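Side-chain contacts in dipicolinate synthase, B chain (Bacillus cereus, PDB 3MCU), which probably works together with its partner subunit DpaA to oxidise dihydrodipicolinate to dipicolinate during sporulation, with NADP as the electron acceptor: residues I90-G95 with A169-L174; V139-L144 with I150-F155; E175-E180 with K185-V190. All coordinates share one frame; numbering follows the deposited sequence.

Interaction 1 (I90-G95 with A169-L174); sequences IAPLTG and ARMELL. With PO4 (phosphate ion), chain J.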
ATOM      1  N   ILE D  90      13.992  -5.629 -19.246  1.00 21.10           N
ATOM      2  CA  ILE D  90      13.290  -6.885 -18.987  1.00 22.91           C
ATOM      3  C   ILE D  90      12.131  -7.011 -19.978  1.00 24.39           C
ATOM      4  O   ILE D  90      11.245  -6.161 -20.029  1.00 22.41           O
ATOM      5  CB  ILE D  90      12.736  -6.972 -17.553  1.00 23.28           C
ATOM      6  CG1 ILE D  90      13.818  -6.652 -16.510  1.00 21.44           C
ATOM      7  CG2 ILE D  90      12.105  -8.355 -17.308  1.00 23.59           C
ATOM      8  CD1 ILE D  90      13.273  -6.643 -15.055  1.00 19.73           C
ATOM      9  N   ALA D  91      12.146  -8.061 -20.783  1.00 24.81           N
ATOM     10  CA  ALA D  91      11.179  -8.163 -21.852  1.00 29.78           C
ATOM     11  C   ALA D  91      11.178  -9.570 -22.427  1.00 35.19           C
ATOM     12  O   ALA D  91      12.190 -10.025 -22.946  1.00 38.73           O
ATOM     13  CB  ALA D  91      11.497  -7.131 -22.940  1.00 30.88           C
ATOM     14  N   PRO D  92      10.039 -10.268 -22.321  1.00 34.80           N
ATOM     15  CA  PRO D  92       8.827  -9.763 -21.664  1.00 34.38           C
ATOM     16  C   PRO D  92       8.925  -9.757 -20.145  1.00 30.52           C
ATOM     17  O   PRO D  92       9.705 -10.491 -19.552  1.00 31.33           O
ATOM     18  CB  PRO D  92       7.748 -10.771 -22.099  1.00 36.75           C
ATOM     19  CG  PRO D  92       8.495 -12.036 -22.324  1.00 42.70           C
ATOM     20  CD  PRO D  92       9.843 -11.618 -22.883  1.00 41.95           C
ATOM     21  N   LEU D  93       8.120  -8.909 -19.526  1.00 28.33           N
ATOM     22  CA  LEU D  93       8.013  -8.857 -18.081  1.00 27.90           C
ATOM     23  C   LEU D  93       6.660  -9.466 -17.708  1.00 27.15           C
ATOM     24  O   LEU D  93       5.614  -8.889 -17.995  1.00 25.12           O
ATOM     25  CB  LEU D  93       8.081  -7.404 -17.626  1.00 24.15           C
ATOM     26  CG  LEU D  93       8.441  -7.034 -16.186  1.00 25.99           C
ATOM     27  CD1 LEU D  93       7.319  -6.280 -15.513  1.00 22.16           C
ATOM     28  CD2 LEU D  93       8.900  -8.215 -15.364  1.00 24.48           C
ATOM     29  N   THR D  94       6.686 -10.637 -17.084  1.00 28.16           N
ATOM     30  CA  THR D  94       5.457 -11.304 -16.680  1.00 29.75           C
ATOM     31  C   THR D  94       4.818 -10.595 -15.495  1.00 25.53           C
ATOM     32  O   THR D  94       5.461  -9.810 -14.821  1.00 25.49           O
ATOM     33  CB  THR D  94       5.688 -12.789 -16.320  1.00 30.77           C
ATOM     34  OG1 THR D  94       6.585 -12.884 -15.208  1.00 32.65           O
ATOM     35  CG2 THR D  94       6.255 -13.559 -17.508  1.00 31.77           C
ATOM     36  N   GLY D  95       3.538 -10.862 -15.271  1.00 25.46           N
ATOM     37  CA  GLY D  95       2.850 -10.340 -14.111  1.00 26.40           C
ATOM     38  C   GLY D  95       3.541 -10.785 -12.828  1.00 27.58           C
ATOM     39  O   GLY D  95       3.741  -9.997 -11.911  1.00 22.64           O
ATOM     40  N   ALA D 169       3.077  -4.524 -23.732  1.00 22.47           N
ATOM     41  CA  ALA D 169       3.840  -3.492 -24.407  1.00 23.63           C
ATOM     42  C   ALA D 169       3.850  -3.704 -25.924  1.00 22.41           C
ATOM     43  O   ALA D 169       3.701  -4.822 -26.406  1.00 24.06           O
ATOM     44  CB  ALA D 169       5.255  -3.480 -23.891  1.00 22.11           C
ATOM     45  N   ARG D 170       4.020  -2.611 -26.653  1.00 22.64           N
ATOM     46  CA  ARG D 170       4.405  -2.673 -28.055  1.00 27.17           C
ATOM     47  C   ARG D 170       5.909  -2.943 -28.109  1.00 26.30           C
ATOM     48  O   ARG D 170       6.706  -2.005 -28.072  1.00 25.92           O
ATOM     49  CB  ARG D 170       4.064  -1.343 -28.760  1.00 26.02           C
ATOM     50  CG  ARG D 170       2.556  -1.043 -28.882  1.00 25.02           C
ATOM     51  CD  ARG D 170       2.290   0.305 -29.554  1.00 24.44           C
ATOM     52  NE  ARG D 170       2.900   0.355 -30.884  1.00 28.21           N
ATOM     53  CZ  ARG D 170       3.079   1.467 -31.587  1.00 26.38           C
ATOM     54  NH1 ARG D 170       3.663   1.397 -32.764  1.00 26.81           N
ATOM     55  NH2 ARG D 170       2.673   2.644 -31.117  1.00 27.34           N
HETATM   56  N   MSE D 171       6.294  -4.218 -28.173  1.00 28.33           N
HETATM   57  CA  MSE D 171       7.710  -4.623 -28.246  1.00 30.45           C
HETATM   58  C   MSE D 171       8.539  -3.889 -29.299  1.00 31.05           C
HETATM   59  O   MSE D 171       9.751  -3.702 -29.135  1.00 31.50           O
HETATM   60  CB  MSE D 171       7.825  -6.115 -28.539  1.00 33.06           C
HETATM   61  CG  MSE D 171       7.482  -7.005 -27.386  1.00 42.02           C
HETATM   62 SE   MSE D 171       8.808  -6.874 -25.936  1.00 75.04          SE
HETATM   63  CE  MSE D 171       8.155  -8.378 -24.908  1.00 39.23           C
ATOM     64  N   GLU D 172       7.887  -3.497 -30.385  1.00 27.96           N
ATOM     65  CA  GLU D 172       8.581  -2.887 -31.505  1.00 30.88           C
ATOM     66  C   GLU D 172       9.146  -1.528 -31.094  1.00 31.27           C
ATOM     67  O   GLU D 172      10.072  -1.021 -31.724  1.00 32.32           O
ATOM     68  CB  GLU D 172       7.660  -2.767 -32.734  1.00 31.58           C
ATOM     69  CG  GLU D 172       6.492  -1.778 -32.589  1.00 29.60           C
ATOM     70  CD  GLU D 172       5.222  -2.416 -32.048  1.00 34.10           C
ATOM     71  OE1 GLU D 172       5.275  -3.586 -31.583  1.00 31.67           O
ATOM     72  OE2 GLU D 172       4.157  -1.745 -32.102  1.00 34.59           O
ATOM     73  N   LEU D 173       8.603  -0.954 -30.021  1.00 29.04           N
ATOM     74  CA  LEU D 173       9.099   0.321 -29.529  1.00 27.87           C
ATOM     75  C   LEU D 173      10.177   0.147 -28.456  1.00 26.68           C
ATOM     76  O   LEU D 173      10.533   1.112 -27.778  1.00 28.70           O
ATOM     77  CB  LEU D 173       7.947   1.181 -28.996  1.00 26.92           C
ATOM     78  CG  LEU D 173       6.862   1.575 -30.004  1.00 28.54           C
ATOM     79  CD1 LEU D 173       5.853   2.528 -29.384  1.00 25.95           C
ATOM     80  CD2 LEU D 173       7.486   2.192 -31.259  1.00 30.27           C
ATOM     81  N   LEU D 174      10.691  -1.074 -28.299  1.00 26.51           N
ATOM     82  CA  LEU D 174      11.683  -1.373 -27.254  1.00 28.40           C
ATOM     83  C   LEU D 174      12.938  -0.496 -27.350  1.00 30.61           C
ATOM     84  O   LEU D 174      13.342   0.169 -26.380  1.00 26.49           O
ATOM     85  CB  LEU D 174      12.065  -2.855 -27.275  1.00 29.83           C
ATOM     86  CG  LEU D 174      12.968  -3.436 -26.177  1.00 33.37           C
ATOM     87  CD1 LEU D 174      12.695  -4.918 -25.960  1.00 35.41           C
ATOM     88  CD2 LEU D 174      14.431  -3.224 -26.507  1.00 35.69           C
TER
HETATM   89  P   PO4 J 302       8.747 -15.740 -13.824  1.00 53.76           P
HETATM   90  O1  PO4 J 302      10.013 -15.590 -14.658  1.00 48.21           O
HETATM   91  O2  PO4 J 302       7.501 -15.663 -14.680  1.00 43.48           O
HETATM   92  O3  PO4 J 302       8.810 -17.075 -13.105  1.00 57.86           O
HETATM   93  O4  PO4 J 302       8.641 -14.638 -12.808  1.00 40.83           O
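The selenomethionine side chain of M171 reaches over P92 and A91, laying its terminal methyl against the proline and its selenium against the alanine. CE lies 3.6 Å from P92 CA and 3.7 Å from CB of the same proline, so the methyl rests where the ring joins the backbone. One atom further back along the chain, M171 SE stands 4.0 Å from A91 CB. The reach depends on a bend: CG sits beside the backbone N, and a second turn at chi2 (-68°) swings the selenium and methyl round to the strand. L174 brings a branch to the same alanine, its CD1 3.9 Å from A91 CB, and the small methyl of A91 is thus shared between two larger side chains. No hydrogen bond crosses between the segments; the contact is purely apolar and mostly buried. It joins the end of strand 87-94, within the parallel part of the sheet of this flavoprotein-family fold, to the turn that leads from strand 167-169 into helix 174-181. The chain turns a corner at P92, which follows a cis peptide bond, and T13 OG1 is hydrogen-bonded to both P92 O and T94 N. Beyond the corner T94 caps helix 95-102, its OG1 hydrogen-bonded to S97 N. The same OG1 gives a hydrogen bond to phosphate O2 at 3.0 Å. This ion, probably from the crystallisation liquor, is also held by S97, N96, G14 N and S41. Within the turn, R170 NE forms a salt bridge with E172 OE2 (2.7 Å).

Interaction 2 (V139-L144 with I150-F155); sequences VNLMRL and IYFVPF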
ATOM      1  N   VAL D 139      -1.803  -1.872  -9.310  1.00 24.80           N
ATOM      2  CA  VAL D 139      -1.103  -1.095  -8.283  1.00 21.94           C
ATOM      3  C   VAL D 139       0.396  -1.342  -8.353  1.00 21.06           C
ATOM      4  O   VAL D 139       1.187  -0.458  -8.060  1.00 23.24           O
ATOM      5  CB  VAL D 139      -1.633  -1.430  -6.879  1.00 25.60           C
ATOM      6  CG1 VAL D 139      -0.749  -0.809  -5.812  1.00 30.73           C
ATOM      7  CG2 VAL D 139      -3.045  -0.913  -6.724  1.00 25.65           C
ATOM      8  N   ASN D 140       0.795  -2.529  -8.782  1.00 20.31           N
ATOM      9  CA  ASN D 140       2.219  -2.812  -8.930  1.00 20.43           C
ATOM     10  C   ASN D 140       2.801  -2.084 -10.124  1.00 21.69           C
ATOM     11  O   ASN D 140       3.885  -1.504 -10.048  1.00 19.87           O
ATOM     12  CB  ASN D 140       2.449  -4.318  -9.043  1.00 22.07           C
ATOM     13  CG  ASN D 140       2.234  -5.034  -7.710  1.00 24.19           C
ATOM     14  OD1 ASN D 140       2.553  -4.484  -6.646  1.00 21.33           O
ATOM     15  ND2 ASN D 140       1.692  -6.241  -7.761  1.00 21.90           N
ATOM     16  N   LEU D 141       2.054  -2.115 -11.224  1.00 22.04           N
ATOM     17  CA  LEU D 141       2.416  -1.407 -12.429  1.00 22.57           C
ATOM     18  C   LEU D 141       2.633   0.074 -12.110  1.00 21.08           C
ATOM     19  O   LEU D 141       3.677   0.643 -12.424  1.00 21.05           O
ATOM     20  CB  LEU D 141       1.314  -1.592 -13.487  1.00 22.95           C
ATOM     21  CG  LEU D 141       1.658  -1.278 -14.949  1.00 26.36           C
ATOM     22  CD1 LEU D 141       0.586  -1.882 -15.913  1.00 28.25           C
ATOM     23  CD2 LEU D 141       1.785   0.199 -15.155  1.00 23.73           C
HETATM   24  N   MSE D 142       1.639   0.696 -11.490  1.00 21.61           N
HETATM   25  CA  MSE D 142       1.702   2.130 -11.209  1.00 22.13           C
HETATM   26  C   MSE D 142       2.753   2.507 -10.190  1.00 21.90           C
HETATM   27  O   MSE D 142       3.260   3.623 -10.235  1.00 21.77           O
HETATM   28  CB  MSE D 142       0.343   2.684 -10.780  1.00 20.66           C
HETATM   29  CG  MSE D 142      -0.650   2.761 -11.923  1.00 25.40           C
HETATM   30 SE   MSE D 142       0.057   3.778 -13.431  1.00 45.45          SE
HETATM   31  CE  MSE D 142      -1.684   4.093 -14.293  1.00 36.57           C
ATOM     32  N   ARG D 143       3.081   1.596  -9.276  1.00 19.95           N
ATOM     33  CA  ARG D 143       4.097   1.889  -8.270  1.00 21.74           C
ATOM     34  C   ARG D 143       5.435   2.030  -9.003  1.00 22.24           C
ATOM     35  O   ARG D 143       6.197   2.971  -8.762  1.00 20.26           O
ATOM     36  CB  ARG D 143       4.149   0.807  -7.159  1.00 23.15           C
ATOM     37  CG  ARG D 143       5.295   1.002  -6.134  1.00 28.21           C
ATOM     38  CD  ARG D 143       5.223   0.014  -4.939  1.00 30.18           C
ATOM     39  NE  ARG D 143       3.856  -0.069  -4.430  1.00 34.74           N
ATOM     40  CZ  ARG D 143       3.088  -1.164  -4.465  1.00 36.45           C
ATOM     41  NH1 ARG D 143       3.552  -2.323  -4.946  1.00 29.59           N
ATOM     42  NH2 ARG D 143       1.849  -1.106  -3.997  1.00 36.96           N
ATOM     43  N   LEU D 144       5.685   1.112  -9.932  1.00 21.27           N
ATOM     44  CA  LEU D 144       6.880   1.147 -10.772  1.00 20.05           C
ATOM     45  C   LEU D 144       6.918   2.374 -11.686  1.00 21.59           C
ATOM     46  O   LEU D 144       7.938   3.074 -11.762  1.00 21.97           O
ATOM     47  CB  LEU D 144       6.975  -0.123 -11.613  1.00 19.79           C
ATOM     48  CG  LEU D 144       7.211  -1.413 -10.822  1.00 20.00           C
ATOM     49  CD1 LEU D 144       6.979  -2.666 -11.680  1.00 18.91           C
ATOM     50  CD2 LEU D 144       8.601  -1.413 -10.217  1.00 18.59           C
ATOM     51  N   ILE D 150      12.835   3.944 -13.414  1.00 15.48           N
ATOM     52  CA  ILE D 150      12.114   2.878 -14.082  1.00 18.34           C
ATOM     53  C   ILE D 150      11.301   3.398 -15.252  1.00 18.39           C
ATOM     54  O   ILE D 150      10.564   4.371 -15.114  1.00 19.40           O
ATOM     55  CB  ILE D 150      11.256   2.038 -13.099  1.00 18.23           C
ATOM     56  CG1 ILE D 150      12.201   1.309 -12.150  1.00 15.01           C
ATOM     57  CG2 ILE D 150      10.400   1.045 -13.903  1.00 16.34           C
ATOM     58  CD1 ILE D 150      11.606   0.849 -10.865  1.00 18.87           C
ATOM     59  N   TYR D 151      11.452   2.757 -16.409  1.00 17.78           N
ATOM     60  CA  TYR D 151      10.753   3.194 -17.607  1.00 18.09           C
ATOM     61  C   TYR D 151       9.967   2.070 -18.276  1.00 19.08           C
ATOM     62  O   TYR D 151      10.331   0.904 -18.182  1.00 18.47           O
ATOM     63  CB  TYR D 151      11.741   3.842 -18.589  1.00 19.27           C
ATOM     64  CG  TYR D 151      12.530   4.958 -17.931  1.00 20.07           C
ATOM     65  CD1 TYR D 151      12.024   6.256 -17.871  1.00 21.47           C
ATOM     66  CD2 TYR D 151      13.758   4.707 -17.344  1.00 17.84           C
ATOM     67  CE1 TYR D 151      12.727   7.274 -17.256  1.00 21.22           C
ATOM     68  CE2 TYR D 151      14.468   5.726 -16.711  1.00 20.04           C
ATOM     69  CZ  TYR D 151      13.944   6.999 -16.671  1.00 21.97           C
ATOM     70  OH  TYR D 151      14.648   8.013 -16.060  1.00 25.19           O
ATOM     71  N   PHE D 152       8.903   2.436 -18.980  1.00 18.36           N
ATOM     72  CA  PHE D 152       8.058   1.455 -19.632  1.00 19.23           C
ATOM     73  C   PHE D 152       8.064   1.575 -21.144  1.00 19.25           C
ATOM     74  O   PHE D 152       8.025   2.678 -21.698  1.00 20.44           O
ATOM     75  CB  PHE D 152       6.619   1.543 -19.098  1.00 19.59           C
ATOM     76  CG  PHE D 152       6.451   0.944 -17.738  1.00 19.57           C
ATOM     77  CD1 PHE D 152       7.044   1.533 -16.632  1.00 22.67           C
ATOM     78  CD2 PHE D 152       5.694  -0.192 -17.553  1.00 19.68           C
ATOM     79  CE1 PHE D 152       6.884   0.985 -15.374  1.00 21.97           C
ATOM     80  CE2 PHE D 152       5.538  -0.742 -16.304  1.00 21.38           C
ATOM     81  CZ  PHE D 152       6.125  -0.157 -15.214  1.00 20.19           C
ATOM     82  N   VAL D 153       8.143   0.434 -21.809  1.00 18.76           N
ATOM     83  CA  VAL D 153       7.848   0.402 -23.226  1.00 20.45           C
ATOM     84  C   VAL D 153       6.351   0.702 -23.314  1.00 21.09           C
ATOM     85  O   VAL D 153       5.557   0.095 -22.578  1.00 19.61           O
ATOM     86  CB  VAL D 153       8.165  -0.983 -23.821  1.00 22.77           C
ATOM     87  CG1 VAL D 153       7.847  -1.014 -25.334  1.00 23.15           C
ATOM     88  CG2 VAL D 153       9.626  -1.356 -23.561  1.00 18.08           C
ATOM     89  N   PRO D 154       5.958   1.664 -24.170  1.00 22.67           N
ATOM     90  CA  PRO D 154       4.527   2.007 -24.275  1.00 22.39           C
ATOM     91  C   PRO D 154       3.654   0.763 -24.383  1.00 20.72           C
ATOM     92  O   PRO D 154       4.021  -0.199 -25.072  1.00 21.21           O
ATOM     93  CB  PRO D 154       4.460   2.837 -25.568  1.00 24.42           C
ATOM     94  CG  PRO D 154       5.832   3.486 -25.647  1.00 22.54           C
ATOM     95  CD  PRO D 154       6.785   2.446 -25.112  1.00 21.16           C
ATOM     96  N   PHE D 155       2.506   0.784 -23.712  1.00 20.40           N
ATOM     97  CA  PHE D 155       1.694  -0.418 -23.545  1.00 20.91           C
ATOM     98  C   PHE D 155       0.215  -0.076 -23.472  1.00 20.44           C
ATOM     99  O   PHE D 155      -0.165   1.091 -23.293  1.00 20.67           O
ATOM    100  CB  PHE D 155       2.087  -1.144 -22.249  1.00 20.49           C
ATOM    101  CG  PHE D 155       1.807  -0.338 -21.002  1.00 21.87           C
ATOM    102  CD1 PHE D 155       0.565  -0.416 -20.365  1.00 23.10           C
ATOM    103  CD2 PHE D 155       2.777   0.495 -20.464  1.00 20.68           C
ATOM    104  CE1 PHE D 155       0.305   0.325 -19.230  1.00 22.19           C
ATOM    105  CE2 PHE D 155       2.531   1.235 -19.308  1.00 22.73           C
ATOM    106  CZ  PHE D 155       1.301   1.158 -18.695  1.00 23.05           C
TER
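Apolar contacts carry this pairing, with L141 and L144 of the helix set against I150, F152 and F155. L141 reaches two rings with one methyl: its CD2 is 3.7 Å from F155 CZ and 4.0 Å from F152 CE2. This follows from chi1 of -163°, which turns CG away from the backbone N and out along the helix flank toward the aromatics. L141 and F155 approach from opposite directions, whereas L141 and F152 cross at a slant. One turn on, L144 CB abuts the edge of the F152 ring, near its plane, 3.7 Å from CZ, while L144 CD2 touches I150 CD1 at 3.8 Å.

Side chains also pack on helix carbonyls without any hydrogen bond between the segments: I150 CB lies 3.7 Å from L144 O, and F152 CZ is 3.8 Å from L141 O. All five residues are buried, and M98 and F101 of helix 95-102 pack against L144 as well.

The short axes of helix and strand come within 9.6 Å at an angle of 119°. This is the helix-on-strand packing of a beta-alpha-beta crossover, here the unit of strand 124-130, helix 138-145 and strand 150-156.

Interaction 3 (E175-E180 with K185-V190); sequences EDTVLE and KQLQPV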
ATOM      1  N   GLU D 175      13.547  -0.494 -28.528  1.00 30.55           N
ATOM      2  CA  GLU D 175      14.759   0.281 -28.756  1.00 33.14           C
ATOM      3  C   GLU D 175      14.528   1.784 -28.586  1.00 29.49           C
ATOM      4  O   GLU D 175      15.336   2.470 -28.013  1.00 31.23           O
ATOM      5  CB  GLU D 175      15.357  -0.051 -30.128  1.00 35.52           C
ATOM      6  CG  GLU D 175      15.872  -1.501 -30.247  1.00 38.52           C
ATOM      7  CD  GLU D 175      14.767  -2.561 -30.472  1.00 43.42           C
ATOM      8  OE1 GLU D 175      15.082  -3.776 -30.367  1.00 45.10           O
ATOM      9  OE2 GLU D 175      13.592  -2.198 -30.754  1.00 41.18           O
ATOM     10  N   ASP D 176      13.406   2.294 -29.060  1.00 30.39           N
ATOM     11  CA  ASP D 176      13.094   3.701 -28.840  1.00 31.29           C
ATOM     12  C   ASP D 176      12.981   4.038 -27.365  1.00 30.96           C
ATOM     13  O   ASP D 176      13.339   5.135 -26.938  1.00 30.72           O
ATOM     14  CB  ASP D 176      11.784   4.066 -29.526  1.00 32.76           C
ATOM     15  CG  ASP D 176      11.938   4.190 -31.014  1.00 38.26           C
ATOM     16  OD1 ASP D 176      10.914   4.097 -31.724  1.00 36.16           O
ATOM     17  OD2 ASP D 176      13.099   4.375 -31.458  1.00 38.78           O
ATOM     18  N   THR D 177      12.447   3.095 -26.594  1.00 29.06           N
ATOM     19  CA  THR D 177      12.261   3.295 -25.170  1.00 26.32           C
ATOM     20  C   THR D 177      13.596   3.337 -24.427  1.00 24.98           C
ATOM     21  O   THR D 177      13.822   4.222 -23.590  1.00 23.85           O
ATOM     22  CB  THR D 177      11.351   2.216 -24.568  1.00 22.92           C
ATOM     23  OG1 THR D 177      10.115   2.179 -25.304  1.00 22.41           O
ATOM     24  CG2 THR D 177      11.089   2.499 -23.069  1.00 19.22           C
ATOM     25  N   VAL D 178      14.484   2.395 -24.714  1.00 23.36           N
ATOM     26  CA  VAL D 178      15.758   2.460 -24.026  1.00 27.32           C
ATOM     27  C   VAL D 178      16.612   3.667 -24.454  1.00 27.02           C
ATOM     28  O   VAL D 178      17.365   4.186 -23.656  1.00 26.89           O
ATOM     29  CB  VAL D 178      16.546   1.116 -23.980  1.00 30.34           C
ATOM     30  CG1 VAL D 178      15.694  -0.055 -24.431  1.00 26.01           C
ATOM     31  CG2 VAL D 178      17.889   1.219 -24.701  1.00 29.19           C
ATOM     32  N   LEU D 179      16.445   4.140 -25.688  1.00 29.66           N
ATOM     33  CA  LEU D 179      17.126   5.356 -26.133  1.00 31.34           C
ATOM     34  C   LEU D 179      16.720   6.556 -25.291  1.00 31.97           C
ATOM     35  O   LEU D 179      17.566   7.351 -24.887  1.00 30.88           O
ATOM     36  CB  LEU D 179      16.847   5.640 -27.608  1.00 32.38           C
ATOM     37  CG  LEU D 179      17.813   4.990 -28.593  1.00 38.71           C
ATOM     38  CD1 LEU D 179      17.294   5.068 -30.046  1.00 38.60           C
ATOM     39  CD2 LEU D 179      19.186   5.641 -28.448  1.00 37.40           C
ATOM     40  N   GLU D 180      15.420   6.688 -25.026  1.00 31.77           N
ATOM     41  CA  GLU D 180      14.942   7.760 -24.150  1.00 30.35           C
ATOM     42  C   GLU D 180      15.392   7.545 -22.700  1.00 27.46           C
ATOM     43  O   GLU D 180      15.719   8.504 -21.996  1.00 29.27           O
ATOM     44  CB  GLU D 180      13.411   7.886 -24.210  1.00 29.82           C
ATOM     45  CG  GLU D 180      12.842   8.393 -25.540  1.00 30.81           C
ATOM     46  CD  GLU D 180      13.517   9.672 -26.052  1.00 40.02           C
ATOM     47  OE1 GLU D 180      13.513  10.693 -25.324  1.00 41.39           O
ATOM     48  OE2 GLU D 180      14.040   9.650 -27.200  1.00 45.26           O
ATOM     49  N   LYS D 185      14.557   9.828 -19.783  1.00 27.56           N
ATOM     50  CA  LYS D 185      13.225  10.269 -20.166  1.00 26.86           C
ATOM     51  C   LYS D 185      12.324   9.083 -20.472  1.00 27.86           C
ATOM     52  O   LYS D 185      12.783   8.055 -20.988  1.00 26.29           O
ATOM     53  CB  LYS D 185      13.281  11.178 -21.384  1.00 31.24           C
ATOM     54  CG  LYS D 185      14.550  12.001 -21.503  1.00 35.65           C
ATOM     55  CD  LYS D 185      14.576  13.164 -20.517  1.00 38.98           C
ATOM     56  CE  LYS D 185      14.102  14.430 -21.213  1.00 43.67           C
ATOM     57  NZ  LYS D 185      14.459  14.358 -22.670  1.00 48.38           N
ATOM     58  N   GLN D 186      11.038   9.236 -20.169  1.00 25.00           N
ATOM     59  CA  GLN D 186      10.039   8.241 -20.539  1.00 24.10           C
ATOM     60  C   GLN D 186       9.549   8.516 -21.970  1.00 24.86           C
ATOM     61  O   GLN D 186       9.105   9.621 -22.262  1.00 27.38           O
ATOM     62  CB  GLN D 186       8.887   8.259 -19.511  1.00 23.27           C
ATOM     63  CG  GLN D 186       7.645   7.417 -19.865  1.00 20.67           C
ATOM     64  CD  GLN D 186       7.963   5.942 -20.027  1.00 22.03           C
ATOM     65  OE1 GLN D 186       8.405   5.280 -19.080  1.00 21.86           O
ATOM     66  NE2 GLN D 186       7.741   5.409 -21.238  1.00 20.40           N
ATOM     67  N   LEU D 187       9.651   7.529 -22.860  1.00 25.18           N
ATOM     68  CA  LEU D 187       9.104   7.644 -24.219  1.00 25.73           C
ATOM     69  C   LEU D 187       7.588   7.882 -24.221  1.00 27.69           C
ATOM     70  O   LEU D 187       6.840   7.125 -23.595  1.00 24.92           O
ATOM     71  CB  LEU D 187       9.414   6.391 -25.036  1.00 25.97           C
ATOM     72  CG  LEU D 187       8.758   6.357 -26.431  1.00 29.10           C
ATOM     73  CD1 LEU D 187       9.273   7.490 -27.322  1.00 26.66           C
ATOM     74  CD2 LEU D 187       8.941   5.015 -27.123  1.00 25.07           C
ATOM     75  N   GLN D 188       7.141   8.930 -24.919  1.00 26.90           N
ATOM     76  CA  GLN D 188       5.719   9.259 -24.989  1.00 27.99           C
ATOM     77  C   GLN D 188       5.200   9.087 -26.410  1.00 29.43           C
ATOM     78  O   GLN D 188       5.963   9.221 -27.361  1.00 32.34           O
ATOM     79  CB  GLN D 188       5.468  10.701 -24.540  1.00 29.96           C
ATOM     80  CG  GLN D 188       5.914  11.045 -23.114  1.00 28.73           C
ATOM     81  CD  GLN D 188       5.227  10.214 -22.040  1.00 28.53           C
ATOM     82  OE1 GLN D 188       5.671  10.202 -20.906  1.00 30.16           O
ATOM     83  NE2 GLN D 188       4.146   9.521 -22.395  1.00 26.45           N
ATOM     84  N   PRO D 189       3.898   8.782 -26.570  1.00 28.83           N
ATOM     85  CA  PRO D 189       2.931   8.452 -25.510  1.00 28.74           C
ATOM     86  C   PRO D 189       3.184   7.087 -24.888  1.00 26.18           C
ATOM     87  O   PRO D 189       3.537   6.145 -25.588  1.00 26.21           O
ATOM     88  CB  PRO D 189       1.584   8.459 -26.242  1.00 27.49           C
ATOM     89  CG  PRO D 189       1.921   8.226 -27.683  1.00 30.27           C
ATOM     90  CD  PRO D 189       3.254   8.895 -27.891  1.00 28.67           C
ATOM     91  N   VAL D 190       3.009   6.981 -23.576  1.00 24.33           N
ATOM     92  CA  VAL D 190       3.334   5.741 -22.902  1.00 23.24           C
ATOM     93  C   VAL D 190       2.097   4.844 -22.790  1.00 22.37           C
ATOM     94  O   VAL D 190       2.209   3.623 -22.729  1.00 21.80           O
ATOM     95  CB  VAL D 190       4.001   5.995 -21.520  1.00 24.66           C
ATOM     96  CG1 VAL D 190       2.966   6.473 -20.499  1.00 26.73           C
ATOM     97  CG2 VAL D 190       4.701   4.736 -21.017  1.00 23.25           C
TER
HETATM   98  O   HOH W   1      11.760   5.549 -21.974  1.00 24.65           O
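Hydrogen bonding joins E180 and K185 through their backbones: K185 N donates to E180 O at 2.8 Å, fairly straight at the hydrogen (160°) but from above the carbonyl plane. A water makes a second polar link. It donates to T177 O and to K185 O, each at 2.9 Å, and accepts from L187 N, so three backbone groups share one bridging molecule.

Van der Waals packing centres on L187, whose side chain crosses those of T177 and E180 at about a right angle. Its CD2 lies 3.6 Å from T177 OG1 and 3.8 Å from D176 CB, while its CB meets E180 CG at 4.0 Å. The hydroxyl of T177 has its polar partner in L173 O, one turn earlier.

Charge plays a looser role. E180, bent at chi2 (-50°), folds beside K185, yet its OE1 stays 4.6 Å from K185 NZ, too far for a salt bridge, though the opposite charges may still attract weakly.

The chain thus leaves helix 174-181, reverses, follows the helix back as far as L187 and then turns off toward strand 150-156: Q186 NE2 bonds to F152 O, L187 packs on P154, and V190 pairs with F155 through backbone hydrogen bonding.

How the interactions relate
Interactions 1 and 2 belong to the buried interior, whereas interaction 3 lies at the surface, and the chemistry follows. The two interior contacts are apolar and have no hydrogen bond between their segments; the outer one combines a backbone bond, a bridging water and a leucine. Interactions 1 and 2 reach the same sheet and meet where R170 N probably bonds to P154 O. Interactions 2 and 3 meet at strand 150-156, where P154 packs on T177. Interaction 2 is nested within the chain loop closed by interaction 1, and interaction 3 follows in series, starting on the helix into which residues 169-174 lead.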